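Local structure of PF04016 domain protein (Desulfitobacterium hafniense, 3L5O) at residues 22-27 and 198-203; 29-34 and 103-108; 35-40 and 47-52; 53-58 and 239-244; 81-86 and 98-103. The protein is of unknown function but, with enolase-like and Rossmann-like folds joined around a unique active site, possibly takes part in heavy-metal chelation. All blocks are in the same frame, centred on the assembly; numbering follows the deposited sequence.

Contact 1 (22-27 and 198-203); sequences EIYDAM and VDKTLP. With IMD (imidazole), chain D.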
# COMPACT_ATOMS: atom_id res chain seq x y z
N GLU A 22 -13.00 10.41 0.04
CA GLU A 22 -13.10 10.39 -1.41
C GLU A 22 -12.13 9.47 -2.06
O GLU A 22 -12.48 8.79 -3.00
CB GLU A 22 -12.96 11.79 -2.03
CG GLU A 22 -14.23 12.61 -1.89
CD GLU A 22 -14.29 13.86 -2.78
OE1 GLU A 22 -13.28 14.18 -3.48
OE2 GLU A 22 -15.36 14.52 -2.75
N ILE A 23 -10.89 9.46 -1.59
CA ILE A 23 -9.88 8.58 -2.16
C ILE A 23 -10.23 7.12 -1.93
O ILE A 23 -9.96 6.29 -2.78
CB ILE A 23 -8.45 8.92 -1.63
CG1 ILE A 23 -7.39 8.19 -2.46
CG2 ILE A 23 -8.30 8.56 -0.17
CD1 ILE A 23 -5.95 8.61 -2.15
N TYR A 24 -10.83 6.81 -0.78
CA TYR A 24 -11.31 5.44 -0.48
C TYR A 24 -12.50 5.06 -1.34
O TYR A 24 -12.51 3.97 -1.90
CB TYR A 24 -11.70 5.29 1.02
CG TYR A 24 -10.51 5.39 1.95
CD1 TYR A 24 -10.08 6.62 2.43
CD2 TYR A 24 -9.78 4.26 2.29
CE1 TYR A 24 -8.95 6.73 3.23
CE2 TYR A 24 -8.65 4.37 3.12
CZ TYR A 24 -8.25 5.60 3.59
OH TYR A 24 -7.12 5.73 4.39
N ASP A 25 -13.48 5.96 -1.44
CA ASP A 25 -14.66 5.77 -2.29
C ASP A 25 -14.26 5.59 -3.78
O ASP A 25 -14.79 4.76 -4.47
CB ASP A 25 -15.58 6.99 -2.18
CG ASP A 25 -16.20 7.17 -0.79
OD1 ASP A 25 -16.43 6.15 -0.07
OD2 ASP A 25 -16.56 8.33 -0.39
N ALA A 26 -13.30 6.37 -4.26
CA ALA A 26 -12.75 6.23 -5.63
C ALA A 26 -12.22 4.81 -5.88
O ALA A 26 -12.48 4.22 -6.93
CB ALA A 26 -11.62 7.25 -5.85
N MSE A 27 -11.46 4.26 -4.94
CA MSE A 27 -10.91 2.90 -5.07
C MSE A 27 -12.00 1.86 -5.06
O MSE A 27 -12.03 0.96 -5.90
CB MSE A 27 -9.94 2.58 -3.93
CG MSE A 27 -8.67 3.35 -3.97
SE MSE A 27 -7.42 2.72 -2.58
CE MSE A 27 -8.14 3.23 -1.07
N VAL A 198 -4.58 1.91 5.38
CA VAL A 198 -5.23 1.14 6.44
C VAL A 198 -5.51 1.98 7.68
O VAL A 198 -6.58 1.90 8.28
CB VAL A 198 -4.35 -0.06 6.84
CG1 VAL A 198 -4.93 -0.76 8.07
CG2 VAL A 198 -4.20 -1.07 5.67
N ASP A 199 -4.56 2.81 8.11
CA ASP A 199 -4.83 3.55 9.33
C ASP A 199 -5.50 4.93 9.13
O ASP A 199 -5.81 5.61 10.09
CB ASP A 199 -3.59 3.58 10.25
CG ASP A 199 -2.45 4.21 9.63
OD1 ASP A 199 -2.70 5.04 8.73
OD2 ASP A 199 -1.27 3.95 9.99
N LYS A 200 -5.78 5.28 7.88
CA LYS A 200 -6.52 6.51 7.54
C LYS A 200 -5.74 7.79 7.78
O LYS A 200 -6.30 8.88 7.86
CB LYS A 200 -7.90 6.55 8.20
CG LYS A 200 -9.08 6.05 7.31
CD LYS A 200 -9.09 4.56 7.04
CE LYS A 200 -9.50 3.76 8.29
NZ LYS A 200 -9.30 2.29 7.99
N THR A 201 -4.42 7.68 7.84
CA THR A 201 -3.54 8.88 7.88
C THR A 201 -3.33 9.45 6.49
O THR A 201 -2.94 10.62 6.36
CB THR A 201 -2.17 8.55 8.52
OG1 THR A 201 -1.58 7.40 7.88
CG2 THR A 201 -2.36 8.19 9.98
N LEU A 202 -3.60 8.65 5.47
CA LEU A 202 -3.23 9.02 4.10
C LEU A 202 -3.82 10.36 3.65
O LEU A 202 -3.09 11.17 3.12
CB LEU A 202 -3.57 7.91 3.10
CG LEU A 202 -3.18 8.17 1.63
CD1 LEU A 202 -1.69 8.32 1.46
CD2 LEU A 202 -3.67 7.02 0.74
N PRO A 203 -5.12 10.61 3.79
CA PRO A 203 -5.66 11.87 3.24
C PRO A 203 -4.95 13.10 3.82
O PRO A 203 -4.60 13.99 3.05
CB PRO A 203 -7.14 11.81 3.59
CG PRO A 203 -7.44 10.32 3.79
CD PRO A 203 -6.18 9.74 4.37
N1 IMD D . 2.69 4.79 8.97
C2 IMD D . 1.59 4.36 8.31
N3 IMD D . 0.60 5.24 8.51
C4 IMD D . 1.06 6.23 9.29
C5 IMD D . 2.38 5.94 9.59

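Contact 2 (29-34 and 103-108); sequences NGIPED and AYYNNP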
# COMPACT_ATOMS: atom_id res chain seq x y z
N ASN A 29 -15.29 2.18 -5.60
CA ASN A 29 -16.32 2.31 -6.64
C ASN A 29 -15.81 1.89 -8.00
O ASN A 29 -16.61 1.69 -8.90
CB ASN A 29 -16.88 3.74 -6.68
CG ASN A 29 -17.72 4.04 -5.49
OD1 ASN A 29 -18.38 3.13 -5.00
ND2 ASN A 29 -17.72 5.30 -5.02
N GLY A 30 -14.50 1.74 -8.13
CA GLY A 30 -13.90 1.19 -9.33
C GLY A 30 -13.95 -0.33 -9.45
O GLY A 30 -13.62 -0.86 -10.50
N ILE A 31 -14.36 -1.04 -8.41
CA ILE A 31 -14.40 -2.50 -8.44
C ILE A 31 -15.74 -2.99 -9.02
O ILE A 31 -16.80 -2.72 -8.47
CB ILE A 31 -14.16 -3.11 -7.02
CG1 ILE A 31 -12.84 -2.62 -6.41
CG2 ILE A 31 -14.14 -4.66 -7.05
CD1 ILE A 31 -12.69 -2.94 -4.93
N PRO A 32 -15.71 -3.75 -10.12
CA PRO A 32 -16.94 -4.38 -10.62
C PRO A 32 -17.46 -5.44 -9.66
O PRO A 32 -16.71 -6.18 -9.01
CB PRO A 32 -16.51 -5.00 -11.95
CG PRO A 32 -15.16 -4.30 -12.27
CD PRO A 32 -14.54 -4.08 -10.95
N GLU A 33 -18.78 -5.47 -9.55
CA GLU A 33 -19.50 -6.39 -8.67
C GLU A 33 -19.24 -7.87 -8.88
O GLU A 33 -19.36 -8.66 -7.94
CB GLU A 33 -20.97 -6.23 -8.90
CG GLU A 33 -21.58 -5.28 -7.94
CD GLU A 33 -23.04 -5.38 -8.04
OE1 GLU A 33 -23.54 -4.87 -9.05
OE2 GLU A 33 -23.63 -6.04 -7.16
N ASP A 34 -18.93 -8.23 -10.13
CA ASP A 34 -18.72 -9.61 -10.53
C ASP A 34 -17.60 -10.29 -9.73
O ASP A 34 -17.62 -11.51 -9.57
CB ASP A 34 -18.37 -9.67 -12.02
CG ASP A 34 -19.56 -9.30 -12.93
OD1 ASP A 34 -20.70 -9.08 -12.44
OD2 ASP A 34 -19.44 -9.22 -14.19
N ALA A 103 -7.00 -7.14 -4.70
CA ALA A 103 -7.38 -8.35 -5.46
C ALA A 103 -7.97 -7.95 -6.80
O ALA A 103 -7.75 -8.62 -7.76
CB ALA A 103 -8.35 -9.19 -4.69
N TYR A 104 -8.72 -6.85 -6.87
CA TYR A 104 -9.14 -6.32 -8.19
C TYR A 104 -7.94 -5.65 -8.91
O TYR A 104 -7.49 -6.16 -9.91
CB TYR A 104 -10.26 -5.32 -8.08
CG TYR A 104 -10.58 -4.69 -9.41
CD1 TYR A 104 -11.08 -5.45 -10.46
CD2 TYR A 104 -10.40 -3.34 -9.62
CE1 TYR A 104 -11.38 -4.88 -11.68
CE2 TYR A 104 -10.69 -2.75 -10.83
CZ TYR A 104 -11.18 -3.53 -11.85
OH TYR A 104 -11.47 -2.90 -13.03
N TYR A 105 -7.46 -4.51 -8.39
CA TYR A 105 -6.50 -3.68 -9.15
C TYR A 105 -5.17 -4.34 -9.52
O TYR A 105 -4.56 -4.05 -10.59
CB TYR A 105 -6.25 -2.37 -8.42
CG TYR A 105 -7.45 -1.47 -8.33
CD1 TYR A 105 -7.83 -0.67 -9.41
CD2 TYR A 105 -8.21 -1.39 -7.16
CE1 TYR A 105 -8.94 0.14 -9.35
CE2 TYR A 105 -9.34 -0.57 -7.09
CZ TYR A 105 -9.69 0.21 -8.19
OH TYR A 105 -10.79 1.05 -8.16
N ASN A 106 -4.73 -5.26 -8.65
CA ASN A 106 -3.43 -5.92 -8.79
C ASN A 106 -3.54 -7.31 -9.38
O ASN A 106 -2.59 -8.09 -9.34
CB ASN A 106 -2.64 -5.97 -7.45
CG ASN A 106 -2.42 -4.59 -6.83
OD1 ASN A 106 -2.85 -3.57 -7.36
ND2 ASN A 106 -1.75 -4.57 -5.67
N ASN A 107 -4.72 -7.62 -9.92
CA ASN A 107 -4.93 -8.76 -10.79
C ASN A 107 -4.05 -8.50 -12.02
O ASN A 107 -4.07 -7.40 -12.53
CB ASN A 107 -6.44 -8.82 -11.17
CG ASN A 107 -6.77 -9.95 -12.07
OD1 ASN A 107 -6.11 -10.16 -13.07
ND2 ASN A 107 -7.81 -10.69 -11.73
N PRO A 108 -3.26 -9.47 -12.48
CA PRO A 108 -2.35 -9.21 -13.60
C PRO A 108 -3.08 -8.72 -14.87
O PRO A 108 -2.59 -7.78 -15.50
CB PRO A 108 -1.66 -10.57 -13.83
CG PRO A 108 -2.54 -11.57 -13.18
CD PRO A 108 -3.15 -10.86 -12.00

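Contact 3 (35-40 and 47-52); sequences FLVDEL and SVIRSG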
# COMPACT_ATOMS: atom_id res chain seq x y z
N PHE A 35 -16.66 -9.50 -9.22
CA PHE A 35 -15.52 -10.04 -8.48
C PHE A 35 -15.91 -10.46 -7.08
O PHE A 35 -16.44 -9.64 -6.31
CB PHE A 35 -14.39 -9.01 -8.40
CG PHE A 35 -13.69 -8.78 -9.70
CD1 PHE A 35 -14.31 -8.05 -10.72
CD2 PHE A 35 -12.43 -9.30 -9.93
CE1 PHE A 35 -13.69 -7.85 -11.94
CE2 PHE A 35 -11.80 -9.10 -11.15
CZ PHE A 35 -12.44 -8.37 -12.15
N LEU A 36 -15.60 -11.71 -6.72
CA LEU A 36 -15.89 -12.24 -5.38
C LEU A 36 -14.66 -12.50 -4.58
O LEU A 36 -13.57 -12.62 -5.15
CB LEU A 36 -16.69 -13.56 -5.49
CG LEU A 36 -17.88 -13.57 -6.43
CD1 LEU A 36 -18.47 -14.97 -6.51
CD2 LEU A 36 -18.94 -12.58 -5.98
N VAL A 37 -14.82 -12.51 -3.25
CA VAL A 37 -13.78 -12.95 -2.31
C VAL A 37 -13.79 -14.47 -2.40
O VAL A 37 -14.72 -15.11 -1.89
CB VAL A 37 -14.10 -12.52 -0.85
CG1 VAL A 37 -13.03 -13.00 0.13
CG2 VAL A 37 -14.26 -11.00 -0.73
N ASP A 38 -12.83 -15.05 -3.12
CA ASP A 38 -12.80 -16.52 -3.30
C ASP A 38 -11.94 -17.24 -2.25
O ASP A 38 -12.10 -18.44 -2.01
CB ASP A 38 -12.35 -16.88 -4.72
CG ASP A 38 -13.34 -16.40 -5.75
OD1 ASP A 38 -14.56 -16.65 -5.54
OD2 ASP A 38 -13.02 -15.74 -6.75
N GLU A 39 -11.04 -16.50 -1.63
CA GLU A 39 -10.11 -17.03 -0.64
C GLU A 39 -9.62 -15.87 0.20
O GLU A 39 -9.41 -14.79 -0.32
CB GLU A 39 -8.95 -17.74 -1.35
CG GLU A 39 -8.50 -19.05 -0.71
CD GLU A 39 -7.14 -19.55 -1.24
OE1 GLU A 39 -6.76 -19.25 -2.40
OE2 GLU A 39 -6.43 -20.24 -0.46
N LEU A 40 -9.40 -16.11 1.49
CA LEU A 40 -9.01 -15.06 2.41
C LEU A 40 -8.26 -15.65 3.60
O LEU A 40 -8.77 -16.54 4.28
CB LEU A 40 -10.25 -14.30 2.91
CG LEU A 40 -10.07 -13.37 4.13
CD1 LEU A 40 -9.01 -12.30 3.94
CD2 LEU A 40 -11.40 -12.71 4.43
N SER A 47 -2.85 -9.53 5.64
CA SER A 47 -4.08 -10.17 5.20
C SER A 47 -3.98 -10.35 3.69
O SER A 47 -3.36 -9.53 3.01
CB SER A 47 -5.29 -9.30 5.56
OG SER A 47 -5.55 -9.34 6.95
N VAL A 48 -4.57 -11.42 3.16
CA VAL A 48 -4.50 -11.74 1.73
C VAL A 48 -5.86 -12.26 1.21
O VAL A 48 -6.53 -13.07 1.85
CB VAL A 48 -3.30 -12.68 1.42
CG1 VAL A 48 -3.48 -14.04 2.05
CG2 VAL A 48 -3.08 -12.82 -0.09
N ILE A 49 -6.26 -11.74 0.05
CA ILE A 49 -7.48 -12.16 -0.62
C ILE A 49 -7.18 -12.53 -2.07
O ILE A 49 -6.42 -11.86 -2.73
CB ILE A 49 -8.53 -11.01 -0.56
CG1 ILE A 49 -8.96 -10.82 0.89
CG2 ILE A 49 -9.70 -11.27 -1.47
CD1 ILE A 49 -10.18 -9.96 1.09
N ARG A 50 -7.78 -13.63 -2.52
CA ARG A 50 -7.87 -14.00 -3.93
C ARG A 50 -9.27 -13.76 -4.45
O ARG A 50 -10.23 -14.14 -3.80
CB ARG A 50 -7.58 -15.48 -4.13
CG ARG A 50 -7.52 -15.88 -5.59
CD ARG A 50 -6.97 -17.29 -5.84
NE ARG A 50 -7.83 -18.35 -5.29
CZ ARG A 50 -8.98 -18.75 -5.79
NH1 ARG A 50 -9.48 -18.19 -6.88
NH2 ARG A 50 -9.66 -19.72 -5.19
N SER A 51 -9.38 -13.12 -5.62
CA SER A 51 -10.61 -13.07 -6.40
C SER A 51 -10.22 -13.53 -7.80
O SER A 51 -9.45 -12.83 -8.46
CB SER A 51 -11.17 -11.64 -6.50
OG SER A 51 -12.36 -11.59 -7.30
N GLY A 52 -10.75 -14.68 -8.23
CA GLY A 52 -10.27 -15.36 -9.43
C GLY A 52 -8.77 -15.62 -9.47
O GLY A 52 -8.21 -16.29 -8.60

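Contact 4 (53-58 and 239-244); sequences NGVGLG and FMVKDN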
# COMPACT_ATOMS: atom_id res chain seq x y z
N ASN A 53 -8.11 -15.08 -10.50
CA ASN A 53 -6.65 -15.13 -10.67
C ASN A 53 -5.86 -13.99 -9.97
O ASN A 53 -4.62 -13.95 -10.02
CB ASN A 53 -6.38 -15.15 -12.19
CG ASN A 53 -4.92 -15.07 -12.56
OD1 ASN A 53 -4.11 -15.90 -12.14
ND2 ASN A 53 -4.57 -14.08 -13.39
N GLY A 54 -6.55 -13.08 -9.29
CA GLY A 54 -5.93 -11.91 -8.71
C GLY A 54 -5.77 -12.02 -7.21
O GLY A 54 -6.68 -12.47 -6.50
N VAL A 55 -4.62 -11.59 -6.72
CA VAL A 55 -4.32 -11.64 -5.29
C VAL A 55 -3.88 -10.25 -4.79
O VAL A 55 -2.95 -9.65 -5.32
CB VAL A 55 -3.20 -12.68 -4.99
CG1 VAL A 55 -2.75 -12.59 -3.52
CG2 VAL A 55 -3.69 -14.06 -5.33
N GLY A 56 -4.57 -9.78 -3.75
CA GLY A 56 -4.21 -8.55 -3.07
C GLY A 56 -3.82 -8.76 -1.62
O GLY A 56 -4.22 -9.76 -0.96
N LEU A 57 -3.02 -7.81 -1.14
CA LEU A 57 -2.39 -7.84 0.19
C LEU A 57 -2.70 -6.55 0.95
O LEU A 57 -2.88 -5.47 0.33
CB LEU A 57 -0.88 -7.96 0.07
CG LEU A 57 -0.27 -9.23 -0.52
CD1 LEU A 57 1.13 -8.95 -1.02
CD2 LEU A 57 -0.26 -10.35 0.52
N GLY A 58 -2.84 -6.67 2.26
CA GLY A 58 -2.88 -5.51 3.15
C GLY A 58 -2.07 -5.77 4.42
O GLY A 58 -2.04 -6.92 4.87
N PHE A 239 3.35 -4.15 -5.98
CA PHE A 239 3.76 -5.54 -6.00
C PHE A 239 2.73 -6.34 -6.81
O PHE A 239 1.53 -6.22 -6.59
CB PHE A 239 3.85 -6.06 -4.57
CG PHE A 239 4.39 -7.46 -4.47
CD1 PHE A 239 5.73 -7.71 -4.70
CD2 PHE A 239 3.55 -8.51 -4.14
CE1 PHE A 239 6.23 -8.99 -4.63
CE2 PHE A 239 4.04 -9.80 -4.05
CZ PHE A 239 5.39 -10.04 -4.29
N MSE A 240 3.20 -7.14 -7.75
CA MSE A 240 2.34 -8.08 -8.49
C MSE A 240 2.64 -9.48 -7.97
O MSE A 240 3.75 -9.95 -8.08
CB MSE A 240 2.68 -7.97 -9.98
CG MSE A 240 1.96 -8.90 -10.92
SE MSE A 240 0.10 -8.63 -10.75
CE MSE A 240 0.09 -6.62 -11.10
N VAL A 241 1.65 -10.16 -7.40
CA VAL A 241 1.82 -11.58 -7.09
C VAL A 241 1.83 -12.43 -8.38
O VAL A 241 0.90 -12.37 -9.17
CB VAL A 241 0.71 -12.09 -6.13
CG1 VAL A 241 0.76 -13.64 -6.02
CG2 VAL A 241 0.85 -11.45 -4.77
N LYS A 242 2.88 -13.21 -8.60
CA LYS A 242 2.93 -14.13 -9.75
C LYS A 242 2.67 -15.60 -9.34
O LYS A 242 2.34 -16.45 -10.19
CB LYS A 242 4.28 -14.00 -10.48
CG LYS A 242 4.51 -12.62 -11.12
CD LYS A 242 5.93 -12.48 -11.70
N ASP A 243 2.82 -15.90 -8.05
CA ASP A 243 2.61 -17.23 -7.50
C ASP A 243 1.54 -17.10 -6.41
O ASP A 243 1.85 -16.83 -5.25
CB ASP A 243 3.93 -17.74 -6.92
CG ASP A 243 3.98 -19.25 -6.80
OD1 ASP A 243 2.93 -19.90 -6.58
OD2 ASP A 243 5.05 -19.88 -6.91
N ASN A 244 0.28 -17.26 -6.82
CA ASN A 244 -0.89 -17.15 -5.94
C ASN A 244 -0.82 -18.11 -4.77
O ASN A 244 -0.91 -17.70 -3.62
CB ASN A 244 -2.19 -17.41 -6.73
CG ASN A 244 -2.56 -16.27 -7.69
OD1 ASN A 244 -1.82 -15.27 -7.84
ND2 ASN A 244 -3.72 -16.40 -8.34
O HOH W 1 -1.15 -9.04 -7.35

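Contact 5 (81-86 and 98-103); sequences VAAGCV and LAAINA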
# COMPACT_ATOMS: atom_id res chain seq x y z
N VAL A 81 -17.95 -5.27 -1.76
CA VAL A 81 -18.59 -5.21 -0.44
C VAL A 81 -17.50 -5.38 0.66
O VAL A 81 -17.42 -4.58 1.59
CB VAL A 81 -19.73 -6.23 -0.30
CG1 VAL A 81 -20.28 -6.24 1.11
CG2 VAL A 81 -20.86 -5.90 -1.28
N ALA A 82 -16.68 -6.41 0.53
CA ALA A 82 -15.54 -6.63 1.40
C ALA A 82 -14.55 -5.41 1.43
O ALA A 82 -13.97 -5.14 2.45
CB ALA A 82 -14.77 -7.86 0.97
N ALA A 83 -14.39 -4.71 0.31
CA ALA A 83 -13.52 -3.54 0.22
C ALA A 83 -13.99 -2.41 1.15
O ALA A 83 -13.17 -1.64 1.60
CB ALA A 83 -13.41 -3.03 -1.22
N GLY A 84 -15.30 -2.31 1.40
CA GLY A 84 -15.85 -1.41 2.40
C GLY A 84 -15.20 -1.53 3.78
O GLY A 84 -15.21 -0.58 4.56
N CYS A 85 -14.64 -2.69 4.07
CA CYS A 85 -13.89 -2.89 5.32
C CYS A 85 -12.66 -2.00 5.45
O CYS A 85 -12.21 -1.78 6.56
CB CYS A 85 -13.46 -4.35 5.48
SG CYS A 85 -14.79 -5.51 5.71
N VAL A 86 -12.12 -1.51 4.33
CA VAL A 86 -10.95 -0.62 4.34
C VAL A 86 -11.19 0.63 5.18
O VAL A 86 -10.25 1.21 5.73
CB VAL A 86 -10.48 -0.23 2.90
CG1 VAL A 86 -11.43 0.76 2.23
CG2 VAL A 86 -9.02 0.31 2.90
N LEU A 98 -8.29 -3.53 2.38
CA LEU A 98 -7.26 -3.21 1.40
C LEU A 98 -6.82 -4.44 0.59
O LEU A 98 -6.57 -4.32 -0.60
CB LEU A 98 -6.04 -2.53 2.07
CG LEU A 98 -4.90 -2.08 1.14
CD1 LEU A 98 -5.36 -1.12 0.03
CD2 LEU A 98 -3.82 -1.42 1.99
N ALA A 99 -6.71 -5.60 1.22
CA ALA A 99 -6.48 -6.83 0.47
C ALA A 99 -7.54 -7.06 -0.65
O ALA A 99 -7.20 -7.38 -1.79
CB ALA A 99 -6.37 -8.04 1.43
N ALA A 100 -8.81 -6.80 -0.34
CA ALA A 100 -9.89 -6.93 -1.30
C ALA A 100 -9.74 -5.91 -2.44
O ALA A 100 -9.87 -6.25 -3.61
CB ALA A 100 -11.25 -6.74 -0.61
N ILE A 101 -9.45 -4.66 -2.10
CA ILE A 101 -9.16 -3.66 -3.14
C ILE A 101 -8.06 -4.15 -4.08
O ILE A 101 -8.18 -4.05 -5.31
CB ILE A 101 -8.78 -2.31 -2.49
CG1 ILE A 101 -10.02 -1.67 -1.89
CG2 ILE A 101 -8.12 -1.37 -3.51
CD1 ILE A 101 -9.72 -0.53 -0.95
N ASN A 102 -7.00 -4.71 -3.51
CA ASN A 102 -5.81 -5.05 -4.30
C ASN A 102 -6.02 -6.33 -5.10
O ASN A 102 -5.32 -6.57 -6.08
CB ASN A 102 -4.57 -5.14 -3.40
CG ASN A 102 -4.11 -3.77 -2.92
OD1 ASN A 102 -4.29 -2.76 -3.59
ND2 ASN A 102 -3.52 -3.74 -1.76
N ALA A 103 -7.00 -7.14 -4.70
CA ALA A 103 -7.38 -8.35 -5.46
C ALA A 103 -7.97 -7.95 -6.80
O ALA A 103 -7.75 -8.62 -7.76
CB ALA A 103 -8.35 -9.19 -4.69

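Contact 1 (22-27 and 198-203)
The Tyr-24 ring reaches from helix 22-29 to the break between helices 195-199 and 202-208, where it meets Lys-200 and Pro-203. Its OH lies 3.3 Å from Lys-200 CA and is hydrogen-bonded to Val-197 O, which anchors the outer end of the ring. The CG and CD methylenes of Lys-200 run obliquely past the phenol tip. Pro-203 CG meets the ring at its edge, 3.9 Å from Tyr-24 CE1. The preceding residue, Ile-23, touches Leu-202 CD2 with its CD1 at 4.0 Å, the two side chains crossing at about a right angle. No hydrogen bond links the two segments directly; apolar contacts dominate. The contact joins the N-terminal part of the chain to these two helices, which follow strand 189-193 of the Rossmann-like sheet. Lys-200 leaves helical geometry here with positive phi. Its chain bends twice, at chi2 70° and chi3 73°, and this brings NZ back to Val-198 O at 2.8 Å. NZ also bonds to Val-86 O and Ser-88 O, and Lys-200 makes a cation-pi contact with Trp-89. Behind it, Asp-199 forms an Asx turn. Its OD1 takes Thr-201 OG1 at 2.7 Å and, from the same face of the carboxylate, the more distant Thr-201 N. With an alanine here in place of Asp-199 the carboxylate is gone, which would probably free the Thr-201 hydroxyl to turn and leave Trp-168 NE1 without its OD2 partner. An imidazole, probably from the crystallisation liquor, sits beside this carboxylate, its N3 2.7 Å from Asp-199 OD2.

Contact 2 (29-34 and 103-108)
Tyr-104 holds CG opposite its backbone N (chi1 174°), which sets its ring against Pro-32, while Tyr-105 holds CG opposite its carbonyl carbon (chi1 -66°) and reaches Gly-30 with its hydroxyl. Pro-32 CD lies over one face of the Tyr-104 ring, 3.7 Å from the centroid. This is a CH-pi contact, displaced toward the CE1 side of the ring. Gly-30 O approaches obliquely from the same side of the ring plane, 3.5 Å from Tyr-104 CE2. Ile-31 touches both tyrosines. Its CG2 is 4.1 Å from Tyr-104 CB, and its CG1 is equally far from Tyr-105 CE2. The two rings also meet each other: Tyr-104 CD2 stands 3.5 Å above the centre of a Tyr-105 face. Tyr-105 OH passes 3.3 Å from Gly-30 CA, an approach possible because glycine has no side chain. The same hydroxyl is hydrogen-bonded to Met-27 O, which ties it to the last turn of helix 22-29. The contact thus lays the loop between helix 22-29 and strand 39-42 over the C-terminal end of helix 91-105, with Ile-31 and Tyr-104 also resting on helix 79-83.

Contact 3 (35-40 and 47-52)
Glu-39 and Arg-50 are paired by backbone bonds. Arg-50 N donates to Glu-39 O at 3.0 Å. Arg-50 O receives two donors, Asp-38 N at 2.8 Å and Glu-39 N at 3.3 Å. Side chains bond to backbone on both sides. Ser-51 OG donates to Leu-36 O at 2.7 Å, and Gly-52 N gives a nearly straight bond (176°) to the anti lone pair of Asp-38 OD2. The charged contact is a salt bridge. Arg-50 NE meets the anti lone pair of Glu-39 OE1 at 3.2 Å, within the guanidinium plane. A bend at chi3 (64°) turns the guanidinium back over Asp-38 CB, which lies on one of its faces. NH1 then donates to Gly-52 O at 2.9 Å. A leucine in place of Arg-50 would probably leave the Glu-39 carboxylate without its mate and the Gly-52 carbonyl without this donor. Leu-40 and Ile-49 lie on the sheet face away from Glu-39 and Arg-50. Leu-40 CD1 packs tightly on Ile-49 CG1 at 3.4 Å. Val-37, before the strand, also touches Ile-49. Asp-38 and Glu-39 both opposing Arg-50 make a classic beta bulge, here in the hairpin of strands 39-42 and 46-51 that opens the three-stranded antiparallel sheet.

Contact 4 (53-58 and 239-244)
Phe-239 meets Leu-57 where strand 235-241 of the Rossmann-like mixed sheet lies beside strand 54-59, an outer strand of the three-stranded antiparallel sheet. The contact therefore joins the two sheets of the protein, mainly through side chains. Phe-239 has its CG opposite the backbone N (chi1 -175°), and its CD2 comes to 4.0 Å from Leu-57 CD1. The ring also meets that of Tyr-260. It lies about 5 Å from a bound ethanediol, probably from the crystallisation liquor. Val-241 is next to face the other strand. Its CG2 packs on Val-55 CG1 at 4.0 Å, and its backbone is tied to the same residue by a water. The water donates to Val-55 O at 2.8 Å and accepts from Val-241 N at 3.0 Å. It thus bridges the two backbones. Asp-243 occupies the N-cap position of helix 244-251, with a weak bond from Arg-246 N to its OD1. Asn-244, the first residue of that helix, slides its amide past Val-55, so that Val-55 CG2 lies 3.4 Å from Asn-244 OD1. The other end of the amide makes a hydrogen bond across the contact: Asn-244 ND2 donates to Asn-53 O at 3.1 Å, nearly straight at 169°, but from well above the carbonyl plane, 64° out of it.

Contact 5 (81-86 and 98-103)
Ala-82 opens the contact by setting its methyl against that of Ala-100, with the two CB atoms 4.0 Å apart. The Ala-82 methyl also touches Val-37, in the loop before strand 39-42. Ala-83 comes closer still. Its backbone runs over the Ala-100 methyl, with Ala-83 N 3.9 Å from Ala-100 CB. Its own CB rests on Ile-101 CG1 at 3.7 Å. The small side chains let the backbones approach closely, and the CA atoms of Ala-83 and Ala-100 are only 5.2 Å apart. This is apolar helix-helix packing through alanines. It sets the end of helix 79-83 and the turn after it against helix 91-105, which in turn lies on the three-stranded antiparallel sheet. The arrangement is consistent with the enolase-like part of the fold. Beyond Ala-83 the chain tightens. Cys-85 N bonds to Ala-82 O and Val-86 N to Ala-83 O, each three residues back, and residues 85-86 are in a 3-10 segment. This turn brings Val-86 round to face helix 91-105 again. Its CG1 sits between the backbone N and the carbonyl carbon (chi1 73°) and meets Ile-101 CD1 at 3.8 Å, the two side chains crossing at about a right angle. CG2, the branch opposite the backbone N, turns to Leu-98. It lies 3.9 Å from Leu-98 N and 4.2 Å from Leu-98 CB. Val-86 also touches Tyr-24 and Ile-28 of helix 22-29 and Val-197 of helix 195-199.

How the contacts relate
Contacts 2, 3 and 5 join parts within the N-terminal region, whereas contacts 1 and 4 tie that region to the Rossmann-like part. Contact 5 is central: its centre is about 9 Å from those of contacts 2 and 3, 12 Å from contact 1 and 13 Å from contact 4. It shares helix 91-105 with contact 2. Contacts 3 and 4 use neighbouring strands, 46-51 and 54-59, of the three-stranded sheet. Along the chain, contacts 2, 3 and 5 are nested inside the loop closed by contact 1, and the segments of contacts 1 and 4 alternate. Contacts 1 and 4, about 21 Å apart between centres, thus join the two parts at separate places.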